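Local structure of putative immunoglobulin-blocking virulence protein (Mycoplasma mycoides subsp. capri, 7ADK) at residues Leu421-Asp426 with Gln461-Ile466; Leu479-Ser482 with Asn487-Ser490; Thr447-Lys452 with Gly468-Asp473. The protein probably binds host immunoglobulins as a mycoplasma virulence factor, and forms a complex here with a partner lipoprotein. All blocks are in the same frame, centred on the assembly; numbering follows the deposited sequence.

How the contacts relate
The three contacts lie on one side of the chain's centre and reach the same mixed sheet. Their centres are about 10 Å apart for contacts 1 and 2, 12 Å for contacts 1 and 3 and 14 Å for contacts 2 and 3. Strands 415-422, 448-454 and 473-481 are parallel neighbours in that order. Helix 426-442 links the first pair and the short helix 464-467 links the second, as in beta-alpha-beta crossovers. Along the chain contacts 1 and 3 interlock, and contact 2 follows both. Contacts 1 and 2 also meet the lipoprotein chain, so this part of the sheet's surroundings contributes to the complex. Contact 3 is not touched by it.

Contact 1. Residues Leu421-Asp426 with Gln461-Ile466; sequences LDVSND and QAFKDI
Asp422 OD1 is gripped by three groups, Ser424 OG, Ser424 N and Asn453 ND2, within the turn from which Val423 meets Phe463 and Gln461. Ser424 OG bonds to Asp422 OD1 at 2.6 Å, on the syn side of the carboxylate. Ser424 N reaches Asp422 OD1 at 3.2 Å from above the carboxylate plane, on the same face, and closes an Asx turn. Asn425 N also bonds to Asp422 O at 3.0 Å, within a type I turn.

The contact itself is small and mainly apolar. Val423 and Phe463 approach from opposite directions. Val423 CG2 sits 3.8 Å from Phe463 CE1 and equally close to CZ, and it meets the ring obliquely. In Val423, chi1 -69° puts CG1 anti to the carbonyl carbon, which leaves CG2 between the backbone N and that carbon, turned to the ring. Gln461 stretches out with CG anti to its backbone N (chi1 178°), which brings its amide end close to the backbone carbonyl of Val423.

Phe463 is the N-cap residue of helix 464-467, and its backbone N bonds to Glu680 of the lipoprotein chain. The contact joins the turn after strand 415-422 to the residues leading into helix 464-467, with Ile451 and Met454 of strand 448-454 touching Val423 and the side chain of Phe463, and Tyr429 of helix 426-442 packed against Gln461.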
loop_
_atom_site.group_PDB
_atom_site.type_symbol
_atom_site.label_atom_id
_atom_site.label_comp_id
_atom_site.label_asym_id
_atom_site.label_seq_id
_atom_site.Cartn_x
_atom_site.Cartn_y
_atom_site.Cartn_z
ATOM N N LEU A 421 -26.456 -11.683 -9.590
ATOM C CA LEU A 421 -25.911 -10.745 -10.579
ATOM C C LEU A 421 -24.450 -10.422 -10.250
ATOM O O LEU A 421 -24.171 -9.628 -9.349
ATOM C CB LEU A 421 -26.758 -9.458 -10.595
ATOM C CG LEU A 421 -28.119 -9.604 -11.288
ATOM C CD1 LEU A 421 -29.073 -8.505 -10.852
ATOM C CD2 LEU A 421 -27.977 -9.516 -12.796
ATOM N N ASP A 422 -23.513 -10.996 -11.002
ATOM C CA ASP A 422 -22.092 -10.662 -10.906
ATOM C C ASP A 422 -21.789 -9.399 -11.713
ATOM O O ASP A 422 -21.449 -9.459 -12.891
ATOM C CB ASP A 422 -21.220 -11.841 -11.355
ATOM C CG ASP A 422 -19.721 -11.506 -11.330
ATOM O OD1 ASP A 422 -19.311 -10.504 -10.692
ATOM O OD2 ASP A 422 -18.934 -12.248 -11.953
ATOM N N VAL A 423 -21.898 -8.231 -11.089
ATOM C CA VAL A 423 -21.739 -6.934 -11.765
ATOM C C VAL A 423 -20.280 -6.552 -12.023
ATOM O O VAL A 423 -20.013 -5.475 -12.553
ATOM C CB VAL A 423 -22.548 -5.822 -11.075
ATOM C CG1 VAL A 423 -24.041 -6.070 -11.286
ATOM C CG2 VAL A 423 -22.270 -5.710 -9.575
ATOM N N SER A 424 -19.313 -7.431 -11.736
ATOM C CA SER A 424 -17.973 -7.326 -12.328
ATOM C C SER A 424 -17.979 -7.690 -13.812
ATOM O O SER A 424 -17.121 -7.214 -14.555
ATOM C CB SER A 424 -16.949 -8.181 -11.596
ATOM O OG SER A 424 -17.145 -9.557 -11.824
ATOM N N ASN A 425 -18.954 -8.488 -14.262
ATOM C CA ASN A 425 -19.243 -8.685 -15.680
ATOM C C ASN A 425 -19.877 -7.404 -16.257
ATOM O O ASN A 425 -20.537 -6.649 -15.547
ATOM C CB ASN A 425 -20.191 -9.897 -15.773
ATOM C CG ASN A 425 -20.254 -10.565 -17.128
ATOM O OD1 ASN A 425 -20.608 -9.970 -18.131
ATOM N ND2 ASN A 425 -19.911 -11.820 -17.190
ATOM N N ASP A 426 -19.836 -7.221 -17.568
ATOM C CA ASP A 426 -20.337 -6.005 -18.211
ATOM C C ASP A 426 -21.635 -6.260 -18.980
ATOM O O ASP A 426 -22.378 -5.317 -19.228
ATOM C CB ASP A 426 -19.236 -5.376 -19.084
ATOM C CG ASP A 426 -18.068 -4.811 -18.269
ATOM O OD1 ASP A 426 -18.301 -4.103 -17.283
ATOM O OD2 ASP A 426 -16.900 -5.068 -18.611
ATOM N N GLN A 461 -18.405 3.184 -10.144
ATOM C CA GLN A 461 -19.565 2.503 -10.721
ATOM C C GLN A 461 -20.851 2.769 -9.923
ATOM O O GLN A 461 -20.925 2.480 -8.732
ATOM C CB GLN A 461 -19.214 1.017 -10.763
ATOM C CG GLN A 461 -20.302 0.081 -11.286
ATOM C CD GLN A 461 -19.930 -1.391 -11.259
ATOM O OE1 GLN A 461 -20.652 -2.241 -11.728
ATOM N NE2 GLN A 461 -18.805 -1.789 -10.724
ATOM N N ALA A 462 -21.865 3.334 -10.574
ATOM C CA ALA A 462 -23.101 3.754 -9.941
ATOM C C ALA A 462 -24.108 2.606 -9.823
ATOM O O ALA A 462 -24.200 1.756 -10.708
ATOM C CB ALA A 462 -23.667 4.931 -10.733
ATOM N N PHE A 463 -24.920 2.607 -8.761
ATOM C CA PHE A 463 -25.966 1.606 -8.511
ATOM C C PHE A 463 -27.339 2.187 -8.141
ATOM O O PHE A 463 -28.295 1.418 -8.098
ATOM C CB PHE A 463 -25.503 0.580 -7.466
ATOM C CG PHE A 463 -24.378 -0.312 -7.915
ATOM C CD1 PHE A 463 -24.672 -1.408 -8.733
ATOM C CD2 PHE A 463 -23.053 -0.057 -7.542
ATOM C CE1 PHE A 463 -23.645 -2.222 -9.211
ATOM C CE2 PHE A 463 -22.024 -0.885 -8.002
ATOM C CZ PHE A 463 -22.320 -1.961 -8.849
ATOM N N LYS A 464 -27.493 3.508 -7.942
ATOM C CA LYS A 464 -28.776 4.136 -7.569
ATOM C C LYS A 464 -29.895 3.851 -8.583
ATOM O O LYS A 464 -31.037 3.668 -8.180
ATOM C CB LYS A 464 -28.616 5.656 -7.323
ATOM C CG LYS A 464 -27.801 6.031 -6.075
ATOM C CD LYS A 464 -27.835 7.534 -5.753
ATOM C CE LYS A 464 -27.038 7.897 -4.489
ATOM N NZ LYS A 464 -27.073 9.343 -4.159
ATOM N N ASP A 465 -29.575 3.708 -9.868
ATOM C CA ASP A 465 -30.529 3.350 -10.928
ATOM C C ASP A 465 -30.955 1.867 -10.916
ATOM O O ASP A 465 -32.060 1.536 -11.336
ATOM C CB ASP A 465 -29.932 3.715 -12.293
ATOM C CG ASP A 465 -29.577 5.195 -12.462
ATOM O OD1 ASP A 465 -30.076 6.058 -11.701
ATOM O OD2 ASP A 465 -28.800 5.514 -13.387
ATOM N N ILE A 466 -30.097 0.978 -10.421
ATOM C CA ILE A 466 -30.331 -0.470 -10.320
ATOM C C ILE A 466 -31.064 -0.809 -9.020
ATOM O O ILE A 466 -32.109 -1.453 -9.042
ATOM C CB ILE A 466 -28.988 -1.234 -10.444
ATOM C CG1 ILE A 466 -28.350 -1.028 -11.831
ATOM C CG2 ILE A 466 -29.183 -2.733 -10.197
ATOM C CD1 ILE A 466 -26.871 -1.355 -11.887
#

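Contact 2. Residues Leu479-Ser482 with Asn487-Ser490; sequences LFFS and NTAS
Phe481 and Thr488 form the tight part of this contact. Thr488 CG2 stands 4.0 Å from the centroid of the Phe481 ring and only 4° off the ring normal. This is a CH-pi contact over the centre of one face. Phe481 CZ and CE2 are each 4.2 Å from Thr488 CG2, in keeping with that central position. The two side chains cross at about a right angle. Along another part of the ring, Phe481 CE1 comes to 3.6 Å from Asn487 O, which meets the ring obliquely. The backbone closes in here too, with Thr488 CA 4.0 Å from Phe481 CE1.

The torsion of Thr488 divides its two branches. Its chi1 of 56° sets OG1 between the backbone N and the carbonyl carbon and leaves CG2 anti to the carbonyl carbon, facing the ring. The hydroxyl bonds instead to Ser516 O, and the amide of Asn487, unlike its backbone, is turned from the ring, with ND2 bonded to Ser459 O. Asn487 OD1 takes a weak bond of 3.4 Å from Ala489 N.

Phe481 is the last residue of strand 473-481, a parallel strand of the mixed sheet. The chain leaves the sheet here and bends back, so that the loop 487-490 packs on the residue that ends the strand. Trp515 touches both Phe481 and Thr488.

The ends of the two segments are looser. Ser482 and Ser490 are partly exposed and add little to the buried surface. The lipoprotein chain approaches them, with its Lys478 packed on Ser482 and its Glu680 on Ser490.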
loop_
_atom_site.group_PDB
_atom_site.type_symbol
_atom_site.label_atom_id
_atom_site.label_comp_id
_atom_site.label_asym_id
_atom_site.label_seq_id
_atom_site.Cartn_x
_atom_site.Cartn_y
_atom_site.Cartn_z
ATOM N N LEU A 479 -25.660 -7.440 -0.744
ATOM C CA LEU A 479 -24.750 -6.585 -1.499
ATOM C C LEU A 479 -23.320 -6.943 -1.112
ATOM O O LEU A 479 -22.969 -6.823 0.058
ATOM C CB LEU A 479 -25.043 -5.105 -1.194
ATOM C CG LEU A 479 -26.474 -4.614 -1.454
ATOM C CD1 LEU A 479 -26.602 -3.143 -1.080
ATOM C CD2 LEU A 479 -26.897 -4.778 -2.901
ATOM N N PHE A 480 -22.503 -7.375 -2.072
ATOM C CA PHE A 480 -21.087 -7.666 -1.861
ATOM C C PHE A 480 -20.221 -6.548 -2.444
ATOM O O PHE A 480 -19.936 -6.529 -3.644
ATOM C CB PHE A 480 -20.710 -9.028 -2.444
ATOM C CG PHE A 480 -21.483 -10.200 -1.891
ATOM C CD1 PHE A 480 -22.780 -10.496 -2.350
ATOM C CD2 PHE A 480 -20.898 -10.992 -0.893
ATOM C CE1 PHE A 480 -23.506 -11.551 -1.782
ATOM C CE2 PHE A 480 -21.627 -12.042 -0.324
ATOM C CZ PHE A 480 -22.930 -12.309 -0.756
ATOM N N PHE A 481 -19.828 -5.601 -1.598
ATOM C CA PHE A 481 -19.004 -4.460 -1.970
ATOM C C PHE A 481 -17.523 -4.818 -2.048
ATOM O O PHE A 481 -17.004 -5.580 -1.238
ATOM C CB PHE A 481 -19.228 -3.331 -0.975
ATOM C CG PHE A 481 -20.599 -2.701 -1.026
ATOM C CD1 PHE A 481 -20.902 -1.757 -2.017
ATOM C CD2 PHE A 481 -21.560 -3.022 -0.060
ATOM C CE1 PHE A 481 -22.151 -1.122 -2.032
ATOM C CE2 PHE A 481 -22.809 -2.393 -0.080
ATOM C CZ PHE A 481 -23.101 -1.430 -1.051
ATOM N N SER A 482 -16.809 -4.229 -2.995
ATOM C CA SER A 482 -15.359 -4.348 -3.072
ATOM C C SER A 482 -14.665 -3.337 -2.147
ATOM O O SER A 482 -15.029 -2.167 -2.122
ATOM C CB SER A 482 -14.970 -4.174 -4.533
ATOM O OG SER A 482 -13.649 -4.579 -4.755
ATOM N N ASN A 487 -17.255 1.892 -1.892
ATOM C CA ASN A 487 -18.218 2.861 -2.393
ATOM C C ASN A 487 -19.651 2.418 -2.077
ATOM O O ASN A 487 -20.348 1.848 -2.901
ATOM C CB ASN A 487 -17.947 3.121 -3.880
ATOM C CG ASN A 487 -18.757 4.280 -4.422
ATOM O OD1 ASN A 487 -19.581 4.885 -3.759
ATOM N ND2 ASN A 487 -18.542 4.643 -5.644
ATOM N N THR A 488 -20.102 2.696 -0.858
ATOM C CA THR A 488 -21.457 2.452 -0.329
ATOM C C THR A 488 -22.429 3.626 -0.544
ATOM O O THR A 488 -23.425 3.760 0.166
ATOM C CB THR A 488 -21.377 2.124 1.166
ATOM O OG1 THR A 488 -20.704 3.176 1.807
ATOM C CG2 THR A 488 -20.632 0.849 1.445
ATOM N N ALA A 489 -22.166 4.515 -1.508
ATOM C CA ALA A 489 -22.917 5.755 -1.721
ATOM C C ALA A 489 -24.367 5.592 -2.209
ATOM O O ALA A 489 -25.133 6.551 -2.178
ATOM C CB ALA A 489 -22.129 6.621 -2.695
ATOM N N SER A 490 -24.769 4.411 -2.683
ATOM C CA SER A 490 -26.147 4.144 -3.116
ATOM C C SER A 490 -27.134 4.049 -1.948
ATOM O O SER A 490 -26.829 3.453 -0.917
ATOM C CB SER A 490 -26.198 2.899 -3.979
ATOM O OG SER A 490 -25.434 3.147 -5.127
#

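Contact 3. Residues Thr447-Lys452 with Gly468-Asp473; sequences TSYRIK and GALPKD
Tyr449, Leu470 and Pro471 make this contact, and Tyr449 has the largest buried share. Leu470 lays one methyl on the tyrosine ring. Its CD2 is 3.4 Å from the centroid of the Tyr449 ring and 9° off the normal, so it sits over the centre of one face as a CH-pi contact. The side chains of Tyr449 and Leu470 slide past each other in opposite directions. In Leu470, chi2 171° carries CD1 on anti to CA and leaves CD2 turned to the ring.

Pro471 works at the far end of the tyrosine. Its CD and CG both lie near the phenol oxygen, with Pro471 CD 3.4 Å from Tyr449 OH. Pro471 CD is also 3.9 Å from Tyr449 CZ and meets the ring obliquely. Leucine thus meets the ring face and proline its hydroxyl end.

Tyr449 belongs to strand 448-454. Leu470 and Pro471 are in the loop that leads from helix 464-467 into strand 473-481, so the contact packs the crossover connection onto the strand before it. Leu477 touches both Tyr449 and Leu470, and Ile436 of helix 426-442 reaches Leu470.

The chemistry is mainly that of apolar carbon on an aromatic ring, with the proline carbons beside the phenol oxygen. It suggests that between these two segments the hold comes from burial and dispersion rather than from charge or directed bonds.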
loop_
_atom_site.group_PDB
_atom_site.type_symbol
_atom_site.label_atom_id
_atom_site.label_comp_id
_atom_site.label_asym_id
_atom_site.label_seq_id
_atom_site.Cartn_x
_atom_site.Cartn_y
_atom_site.Cartn_z
ATOM N N THR A 447 -37.086 -13.990 -3.910
ATOM C CA THR A 447 -36.896 -13.943 -2.450
ATOM C C THR A 447 -35.558 -13.301 -2.078
ATOM O O THR A 447 -35.466 -12.597 -1.087
ATOM C CB THR A 447 -37.023 -15.351 -1.850
ATOM O OG1 THR A 447 -38.327 -15.828 -2.072
ATOM C CG2 THR A 447 -36.815 -15.428 -0.347
ATOM N N SER A 448 -34.510 -13.493 -2.869
ATOM C CA SER A 448 -33.226 -12.843 -2.644
ATOM C C SER A 448 -32.652 -12.297 -3.937
ATOM O O SER A 448 -32.437 -13.043 -4.882
ATOM C CB SER A 448 -32.263 -13.826 -1.994
ATOM O OG SER A 448 -30.961 -13.295 -1.949
ATOM N N TYR A 449 -32.296 -11.030 -3.943
ATOM C CA TYR A 449 -31.378 -10.467 -4.924
ATOM C C TYR A 449 -29.980 -10.483 -4.311
ATOM O O TYR A 449 -29.822 -10.044 -3.176
ATOM C CB TYR A 449 -31.805 -9.050 -5.290
ATOM C CG TYR A 449 -33.158 -8.931 -5.939
ATOM C CD1 TYR A 449 -33.287 -9.095 -7.325
ATOM C CD2 TYR A 449 -34.288 -8.665 -5.151
ATOM C CE1 TYR A 449 -34.546 -8.988 -7.931
ATOM C CE2 TYR A 449 -35.550 -8.570 -5.752
ATOM C CZ TYR A 449 -35.677 -8.731 -7.140
ATOM O OH TYR A 449 -36.895 -8.614 -7.713
ATOM N N ARG A 450 -28.976 -10.991 -5.035
ATOM C CA ARG A 450 -27.554 -10.974 -4.653
ATOM C C ARG A 450 -26.774 -10.193 -5.707
ATOM O O ARG A 450 -26.686 -10.640 -6.845
ATOM C CB ARG A 450 -26.969 -12.396 -4.530
ATOM C CG ARG A 450 -27.808 -13.435 -3.769
ATOM C CD ARG A 450 -27.071 -14.782 -3.725
ATOM N NE ARG A 450 -26.046 -14.763 -2.686
ATOM C CZ ARG A 450 -24.879 -15.355 -2.609
ATOM N NH1 ARG A 450 -24.250 -15.197 -1.499
ATOM N NH2 ARG A 450 -24.342 -16.073 -3.546
ATOM N N ILE A 451 -26.214 -9.040 -5.351
ATOM C CA ILE A 451 -25.419 -8.206 -6.251
ATOM C C ILE A 451 -23.953 -8.370 -5.853
ATOM O O ILE A 451 -23.576 -7.963 -4.758
ATOM C CB ILE A 451 -25.878 -6.733 -6.203
ATOM C CG1 ILE A 451 -27.402 -6.493 -6.260
ATOM C CG2 ILE A 451 -25.172 -5.942 -7.303
ATOM C CD1 ILE A 451 -28.132 -6.962 -7.510
ATOM N N LYS A 452 -23.127 -8.976 -6.707
ATOM C CA LYS A 452 -21.762 -9.404 -6.379
ATOM C C LYS A 452 -20.713 -8.554 -7.068
ATOM O O LYS A 452 -20.880 -8.202 -8.225
ATOM C CB LYS A 452 -21.542 -10.882 -6.708
ATOM C CG LYS A 452 -22.354 -11.837 -5.841
ATOM C CD LYS A 452 -22.251 -13.283 -6.300
ATOM C CE LYS A 452 -20.892 -13.929 -6.165
ATOM N NZ LYS A 452 -20.512 -14.266 -4.828
ATOM N N GLY A 468 -32.731 1.298 -7.205
ATOM C CA GLY A 468 -34.024 1.962 -7.368
ATOM C C GLY A 468 -35.019 1.255 -8.295
ATOM O O GLY A 468 -36.200 1.578 -8.253
ATOM N N ALA A 469 -34.570 0.329 -9.144
ATOM C CA ALA A 469 -35.432 -0.477 -10.014
ATOM C C ALA A 469 -35.989 -1.738 -9.341
ATOM O O ALA A 469 -36.983 -2.291 -9.805
ATOM C CB ALA A 469 -34.640 -0.852 -11.260
ATOM N N LEU A 470 -35.358 -2.216 -8.265
ATOM C CA LEU A 470 -35.821 -3.346 -7.457
ATOM C C LEU A 470 -37.207 -3.061 -6.842
ATOM O O LEU A 470 -37.566 -1.894 -6.682
ATOM C CB LEU A 470 -34.783 -3.660 -6.364
ATOM C CG LEU A 470 -33.455 -4.251 -6.852
ATOM C CD1 LEU A 470 -32.463 -4.300 -5.704
ATOM C CD2 LEU A 470 -33.647 -5.674 -7.345
ATOM N N PRO A 471 -38.005 -4.087 -6.495
ATOM C CA PRO A 471 -39.333 -3.901 -5.907
ATOM C C PRO A 471 -39.359 -3.003 -4.660
ATOM O O PRO A 471 -38.394 -2.932 -3.910
ATOM C CB PRO A 471 -39.831 -5.301 -5.569
ATOM C CG PRO A 471 -39.060 -6.217 -6.505
ATOM C CD PRO A 471 -37.733 -5.498 -6.700
ATOM N N LYS A 472 -40.495 -2.352 -4.390
ATOM C CA LYS A 472 -40.714 -1.542 -3.172
ATOM C C LYS A 472 -40.752 -2.375 -1.880
ATOM O O LYS A 472 -40.641 -1.845 -0.778
ATOM C CB LYS A 472 -41.987 -0.702 -3.374
ATOM C CG LYS A 472 -42.090 0.443 -2.360
ATOM C CD LYS A 472 -43.186 1.479 -2.626
ATOM C CE LYS A 472 -44.598 0.902 -2.532
ATOM N NZ LYS A 472 -45.593 1.895 -2.167
ATOM N N ASP A 473 -40.922 -3.681 -2.034
ATOM C CA ASP A 473 -41.094 -4.696 -1.003
ATOM C C ASP A 473 -40.257 -5.945 -1.335
ATOM O O ASP A 473 -40.563 -6.692 -2.257
ATOM C CB ASP A 473 -42.588 -5.013 -0.859
ATOM C CG ASP A 473 -43.433 -5.072 -2.145
ATOM O OD1 ASP A 473 -44.656 -5.040 -2.034
ATOM O OD2 ASP A 473 -42.926 -5.141 -3.279
#